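Local coordinates for protein dihydroxyacetone kinase (Citrobacter freundii, PDB 1UN8) that phosphorylates dihydroxyacetone with ATP and a divalent metal, as a homodimer whose C-terminal helical barrel also holds a phospholipid, at residues 168-171 and 172-176; 411-414 and 415-419; 421-424 and 425-428. One frame throughout, in Å; residues are numbered along the deposited sequence.

Contact 1 (168-171 and 172-176); sequences RGYN and LATVL
Asn171 OD1 accepts from two donors of Thr174, and this pair carries the contact. The backbone Thr174 N gives a bond of 2.8 Å to Asn171 OD1, with an N-H...O angle of 144°. The hydroxyl Thr174 OG1 adds a second bond of 2.9 Å to Asn171 OD1, standing above the carbonyl plane; both donors come from the same face of the amide. The amide reaches them because CG of Asn171 sits between its own backbone N and carbonyl carbon (chi1 61°), which folds the side chain back over the first turn. Two bonds on one oxygen should restrict rotation of the amide. The first ordinary helical bond, Val175 N to Asn171 O at 2.9 Å, starts from the same residue.

One residue earlier, the ring of Tyr170 meets the methyl of Thr174, with CD2 of Tyr170 3.7 Å from CG2 of Thr174, and it also packs edge-to-face with Phe165. Upstream, Gly169 is the C-prime residue of a Schellman motif, with positive phi (63°), that ends helix 155-167. Leu172 and Val175 both touch Leu105 of strand 104-109. The arrangement is an Asn N-cap two residues after the C-prime glycine of a Schellman motif, a short link between two helices at the surface of the DhaK region.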
# COMPACT_ATOMS: atom_id res chain seq x y z
N ARG A 168 24.93 -1.12 -20.10
CA ARG A 168 25.69 -0.47 -21.15
C ARG A 168 27.10 -1.00 -21.31
O ARG A 168 28.00 -0.30 -21.77
CB ARG A 168 25.69 1.04 -20.90
CG ARG A 168 24.29 1.60 -21.01
CD ARG A 168 24.15 3.06 -20.63
NE ARG A 168 22.80 3.52 -20.93
CZ ARG A 168 21.69 3.04 -20.36
NH1 ARG A 168 21.77 2.08 -19.45
NH2 ARG A 168 20.50 3.50 -20.74
N GLY A 169 27.29 -2.26 -20.93
CA GLY A 169 28.57 -2.92 -21.07
C GLY A 169 29.80 -2.43 -20.33
O GLY A 169 30.90 -2.91 -20.62
N TYR A 170 29.65 -1.50 -19.39
CA TYR A 170 30.83 -1.05 -18.66
C TYR A 170 31.38 -2.22 -17.84
O TYR A 170 30.67 -3.16 -17.54
CB TYR A 170 30.50 0.11 -17.74
CG TYR A 170 30.19 1.41 -18.46
CD1 TYR A 170 28.94 1.62 -19.04
CD2 TYR A 170 31.14 2.43 -18.53
CE1 TYR A 170 28.64 2.84 -19.67
CE2 TYR A 170 30.86 3.65 -19.15
CZ TYR A 170 29.61 3.85 -19.72
OH TYR A 170 29.31 5.06 -20.32
N ASN A 171 32.66 -2.16 -17.48
CA ASN A 171 33.26 -3.26 -16.73
C ASN A 171 32.92 -3.27 -15.24
O ASN A 171 32.52 -2.25 -14.67
CB ASN A 171 34.79 -3.25 -16.90
CG ASN A 171 35.44 -1.97 -16.39
OD1 ASN A 171 35.30 -1.62 -15.21
ND2 ASN A 171 36.14 -1.27 -17.27
N LEU A 172 33.08 -4.44 -14.63
CA LEU A 172 32.80 -4.64 -13.22
C LEU A 172 33.34 -3.50 -12.36
O LEU A 172 32.61 -2.91 -11.56
CB LEU A 172 33.42 -5.95 -12.75
CG LEU A 172 33.22 -6.34 -11.29
CD1 LEU A 172 31.75 -6.20 -10.91
CD2 LEU A 172 33.70 -7.77 -11.07
N ALA A 173 34.61 -3.19 -12.54
CA ALA A 173 35.26 -2.14 -11.78
C ALA A 173 34.48 -0.83 -11.86
O ALA A 173 34.35 -0.11 -10.87
CB ALA A 173 36.68 -1.93 -12.28
N THR A 174 33.97 -0.52 -13.05
CA THR A 174 33.22 0.71 -13.26
C THR A 174 31.85 0.64 -12.59
O THR A 174 31.39 1.60 -11.98
CB THR A 174 33.06 0.99 -14.77
OG1 THR A 174 34.36 1.09 -15.36
CG2 THR A 174 32.30 2.30 -15.00
N VAL A 175 31.21 -0.52 -12.71
CA VAL A 175 29.91 -0.71 -12.10
C VAL A 175 30.07 -0.44 -10.60
O VAL A 175 29.36 0.40 -10.03
CB VAL A 175 29.41 -2.16 -12.32
CG1 VAL A 175 28.05 -2.35 -11.66
CG2 VAL A 175 29.33 -2.45 -13.81
N LEU A 176 31.01 -1.14 -9.98
CA LEU A 176 31.27 -0.98 -8.56
C LEU A 176 31.57 0.47 -8.20
O LEU A 176 30.99 1.01 -7.27
CB LEU A 176 32.45 -1.87 -8.15
CG LEU A 176 33.06 -1.70 -6.75
CD1 LEU A 176 32.02 -2.00 -5.69
CD2 LEU A 176 34.24 -2.66 -6.60

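Contact 2 (411-414 and 415-419); sequences NNLA and TLFAL. With MYY ((2R)-3-(phosphonooxy)-2-(tetradecanoyloxy)propyl palmitate), chain C.
Asn412 and Thr415 cross at about a right angle, and where they meet the hydroxyl Thr415 OG1 donates to Asn412 OD1 over 2.9 Å. The donor stands 74° out of the amide plane and so approaches the oxygen from above. The extended Asn412 side chain, with CG anti to the backbone N (chi1 -178°), lies at the N-cap position, while its main-chain oxygen, Asn412 O, receives Leu416 N at 2.8 Å. Side chain and carbonyl of Asn412 thus each take a donor from the first turn.

The CD2 methyl of Leu413 touches two apolar neighbours: it is 3.9 Å from CD2 of Leu416, whose side chain runs obliquely to it, and 3.9 Å from CE2 of Phe417. The other methyl, CD1 of Leu413, faces the lipid, 3.6 Å from the ester carbonyl oxygen O10 of the phospholipid. The Phe417 ring presents its edge, near the ring plane, to the lipid chain, with CE2 of Phe417 3.9 Å from C28. That ring also packs edge-to-face with Phe440 of helix 430-448, and Leu457 of helix 453-468 touches it too. On another side of the helix, Ala418 packs on Arg127 of the second subunit.

This is the first turn of helix 413-427, with Asn412 at the N-cap position and its side chain bonded to the Thr415 hydroxyl, and with Leu413 and Phe417, one turn apart, lining the phospholipid pocket of the eight-helix barrel.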
# COMPACT_ATOMS: atom_id res chain seq x y z
N ASN A 411 -48.07 33.60 -8.32
CA ASN A 411 -48.75 33.53 -9.61
C ASN A 411 -48.07 32.68 -10.67
O ASN A 411 -48.55 32.58 -11.80
CB ASN A 411 -48.98 34.94 -10.14
CG ASN A 411 -50.24 35.03 -10.98
OD1 ASN A 411 -51.32 34.66 -10.53
ND2 ASN A 411 -50.10 35.53 -12.20
N ASN A 412 -46.97 32.04 -10.30
CA ASN A 412 -46.24 31.18 -11.22
C ASN A 412 -45.74 29.96 -10.49
O ASN A 412 -44.68 29.99 -9.86
CB ASN A 412 -45.06 31.93 -11.84
CG ASN A 412 -44.30 31.09 -12.86
OD1 ASN A 412 -43.41 31.59 -13.54
ND2 ASN A 412 -44.65 29.81 -12.95
N LEU A 413 -46.50 28.87 -10.58
CA LEU A 413 -46.14 27.62 -9.91
C LEU A 413 -44.73 27.14 -10.20
O LEU A 413 -43.98 26.81 -9.28
CB LEU A 413 -47.14 26.51 -10.26
CG LEU A 413 -48.44 26.49 -9.45
CD1 LEU A 413 -49.22 25.24 -9.80
CD2 LEU A 413 -48.13 26.51 -7.95
N ALA A 414 -44.37 27.12 -11.49
CA ALA A 414 -43.03 26.67 -11.89
C ALA A 414 -41.95 27.34 -11.05
O ALA A 414 -41.15 26.68 -10.40
CB ALA A 414 -42.81 26.97 -13.36
N THR A 415 -41.96 28.67 -11.05
CA THR A 415 -40.98 29.43 -10.28
C THR A 415 -41.21 29.24 -8.79
O THR A 415 -40.25 29.20 -8.01
CB THR A 415 -41.06 30.92 -10.64
OG1 THR A 415 -40.93 31.06 -12.07
CG2 THR A 415 -39.95 31.70 -9.96
N LEU A 416 -42.47 29.11 -8.38
CA LEU A 416 -42.78 28.90 -6.98
C LEU A 416 -42.16 27.60 -6.50
O LEU A 416 -41.50 27.57 -5.46
CB LEU A 416 -44.29 28.83 -6.74
CG LEU A 416 -44.63 28.52 -5.27
CD1 LEU A 416 -44.17 29.67 -4.38
CD2 LEU A 416 -46.12 28.29 -5.13
N PHE A 417 -42.39 26.52 -7.24
CA PHE A 417 -41.84 25.23 -6.86
C PHE A 417 -40.32 25.33 -6.83
O PHE A 417 -39.67 24.91 -5.86
CB PHE A 417 -42.28 24.13 -7.84
CG PHE A 417 -43.68 23.61 -7.59
CD1 PHE A 417 -44.14 22.48 -8.26
CD2 PHE A 417 -44.53 24.24 -6.68
CE1 PHE A 417 -45.43 21.99 -8.04
CE2 PHE A 417 -45.81 23.76 -6.45
CZ PHE A 417 -46.26 22.63 -7.13
N ALA A 418 -39.75 25.89 -7.89
CA ALA A 418 -38.31 26.05 -7.99
C ALA A 418 -37.78 26.81 -6.77
O ALA A 418 -36.69 26.53 -6.28
CB ALA A 418 -37.95 26.80 -9.27
N LEU A 419 -38.55 27.78 -6.29
CA LEU A 419 -38.12 28.56 -5.13
C LEU A 419 -38.16 27.73 -3.85
O LEU A 419 -37.25 27.82 -3.02
CB LEU A 419 -39.00 29.79 -4.97
CG LEU A 419 -38.63 30.61 -3.73
CD1 LEU A 419 -37.17 31.06 -3.84
CD2 LEU A 419 -39.56 31.80 -3.60
C38 MYY C . -41.71 19.83 4.07
C37 MYY C . -42.30 21.23 3.87
C36 MYY C . -42.93 21.37 2.48
C35 MYY C . -43.56 22.76 2.28
C34 MYY C . -44.30 22.85 0.95
C33 MYY C . -44.96 24.21 0.71
C32 MYY C . -45.66 24.27 -0.65
C31 MYY C . -46.89 23.36 -0.71
C30 MYY C . -47.37 23.05 -2.13
C29 MYY C . -48.11 24.19 -2.84
C28 MYY C . -48.87 23.64 -4.05
C27 MYY C . -49.68 24.70 -4.81
C26 MYY C . -50.68 24.07 -5.79
C25 MYY C . -51.47 25.14 -6.55
C24 MYY C . -52.92 24.75 -6.84
C23 MYY C . -53.19 24.17 -8.24
O10 MYY C . -52.29 23.61 -8.88
O8 MYY C . -54.43 24.31 -8.76
C6 MYY C . -54.58 23.66 -10.04
C5 MYY C . -55.17 22.27 -9.85
C4 MYY C . -56.50 22.12 -10.61
O6 MYY C . -57.39 23.23 -10.43
P MYY C . -58.29 23.45 -9.10
O4 MYY C . -57.29 23.34 -7.84
O3 MYY C . -58.76 24.99 -9.18
O5 MYY C . -59.45 22.53 -9.00
O7 MYY C . -55.24 21.94 -8.45
C7 MYY C . -55.24 20.60 -8.23
O9 MYY C . -55.23 19.80 -9.16
C8 MYY C . -55.29 20.10 -6.78
C9 MYY C . -54.06 19.26 -6.45
C10 MYY C . -53.32 19.78 -5.22
C11 MYY C . -52.09 18.93 -4.87
C12 MYY C . -51.34 19.53 -3.68
C13 MYY C . -50.06 18.76 -3.37
C14 MYY C . -49.22 19.58 -2.39
C15 MYY C . -47.83 18.98 -2.13
C16 MYY C . -47.85 17.92 -1.03
C17 MYY C . -46.43 17.72 -0.51
C18 MYY C . -46.44 17.07 0.88
C19 MYY C . -45.06 17.13 1.54
C20 MYY C . -45.12 16.66 2.99

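Contact 3 (421-424 and 425-428); sequences GERL and TVVM
Leu424 O is gripped by two backbone donors where helix 413-427 ends. Met428 N lies 2.6 Å from Leu424 O, nearly in line with the carbonyl (C=O...N angle 171°). Val427 N comes to the same Leu424 O at 2.9 Å from well above the carbonyl plane. One residue earlier the pattern is slacker: Val427 N to Arg423 O is a weak bond of 3.4 Å, and Val426 N to that oxygen is also weak. Met428 is the first residue to leave helical phi/psi.

The side chains of Leu424 and Met428 lie alongside each other and point the same way. A bend at the last torsion (chi3 -73°) brings the Met428 methyl against Leu424, with CE of Met428 3.4 Å from CB of Leu424 and 3.6 Å from CD1 of Leu424. Both residues pack on Met436 of helix 430-448 and Ala395 of helix 388-404.

Arg423, bent at chi2 and chi3, lays NH2 3.7 Å from CG1 of Val426, while its NH1 makes a salt bridge with Glu398. Met428 also touches the bound phospholipid, and its side chain is about 5 Å from that of the ATP-binding Ser432. The arrangement is a helix C-terminus whose closing residue, Met428, lines the lipid pocket and lies close to the ATP-binding residues, consistent with a place between the two sites.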
# COMPACT_ATOMS: atom_id res chain seq x y z
N GLY A 421 -38.03 24.47 -3.75
CA GLY A 421 -36.99 23.48 -3.92
C GLY A 421 -35.64 24.00 -3.50
O GLY A 421 -34.81 23.28 -2.94
N GLU A 422 -35.42 25.29 -3.75
CA GLU A 422 -34.16 25.91 -3.40
C GLU A 422 -34.05 26.19 -1.91
O GLU A 422 -32.99 26.02 -1.31
CB GLU A 422 -34.00 27.22 -4.16
CG GLU A 422 -32.64 27.88 -3.98
CD GLU A 422 -32.64 29.33 -4.44
OE1 GLU A 422 -33.20 30.19 -3.73
OE2 GLU A 422 -32.07 29.60 -5.53
N ARG A 423 -35.15 26.60 -1.30
CA ARG A 423 -35.14 26.95 0.12
C ARG A 423 -35.24 25.83 1.16
O ARG A 423 -34.72 25.97 2.26
CB ARG A 423 -36.25 27.97 0.37
CG ARG A 423 -36.11 29.28 -0.40
CD ARG A 423 -35.75 30.44 0.52
NE ARG A 423 -34.36 30.39 0.95
CZ ARG A 423 -33.93 30.76 2.16
NH1 ARG A 423 -34.79 31.20 3.06
NH2 ARG A 423 -32.64 30.69 2.45
N LEU A 424 -35.88 24.71 0.83
CA LEU A 424 -36.04 23.64 1.81
C LEU A 424 -34.76 23.09 2.43
O LEU A 424 -34.64 23.06 3.66
CB LEU A 424 -36.88 22.51 1.21
CG LEU A 424 -38.34 22.87 0.90
CD1 LEU A 424 -39.12 21.63 0.49
CD2 LEU A 424 -38.98 23.52 2.13
N THR A 425 -33.80 22.64 1.62
CA THR A 425 -32.55 22.09 2.16
C THR A 425 -31.81 23.06 3.06
O THR A 425 -31.05 22.65 3.95
CB THR A 425 -31.58 21.67 1.05
OG1 THR A 425 -31.49 22.71 0.08
CG2 THR A 425 -32.02 20.38 0.40
N VAL A 426 -32.01 24.35 2.84
CA VAL A 426 -31.34 25.36 3.65
C VAL A 426 -31.90 25.37 5.06
O VAL A 426 -31.17 25.60 6.03
CB VAL A 426 -31.50 26.76 3.03
CG1 VAL A 426 -30.90 27.82 3.95
CG2 VAL A 426 -30.82 26.80 1.67
N VAL A 427 -33.19 25.12 5.19
CA VAL A 427 -33.84 25.12 6.49
C VAL A 427 -34.06 23.72 7.05
O VAL A 427 -34.20 23.53 8.26
CB VAL A 427 -35.18 25.87 6.40
CG1 VAL A 427 -35.89 25.83 7.75
CG2 VAL A 427 -34.93 27.30 5.97
N MET A 428 -34.11 22.73 6.16
CA MET A 428 -34.31 21.34 6.56
C MET A 428 -32.99 20.59 6.47
O MET A 428 -32.43 20.43 5.38
CB MET A 428 -35.31 20.65 5.64
CG MET A 428 -36.71 20.54 6.18
SD MET A 428 -37.67 19.39 5.18
CE MET A 428 -37.92 20.38 3.66

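How the contacts relate
From the N terminus, contact 1 comes first, at the short link between helix 155-167 and helix 172-184 in the DhaK region. Contacts 2 and 3 follow much later, at the start and the end of helix 413-427 in the DhaL region. Each is a local turn of continuous chain, and the three run in series, so none nests within or crosses another. Contacts 1 and 2 have centres about 80 Å apart, on opposite sides of the chain's centre, whereas contacts 2 and 3 are about 14 Å apart. Contact 1 sets the start of helix 172-184 against strands 104-109 and 132-137; the other two set one barrel helix against helix 430-448 and the phospholipid.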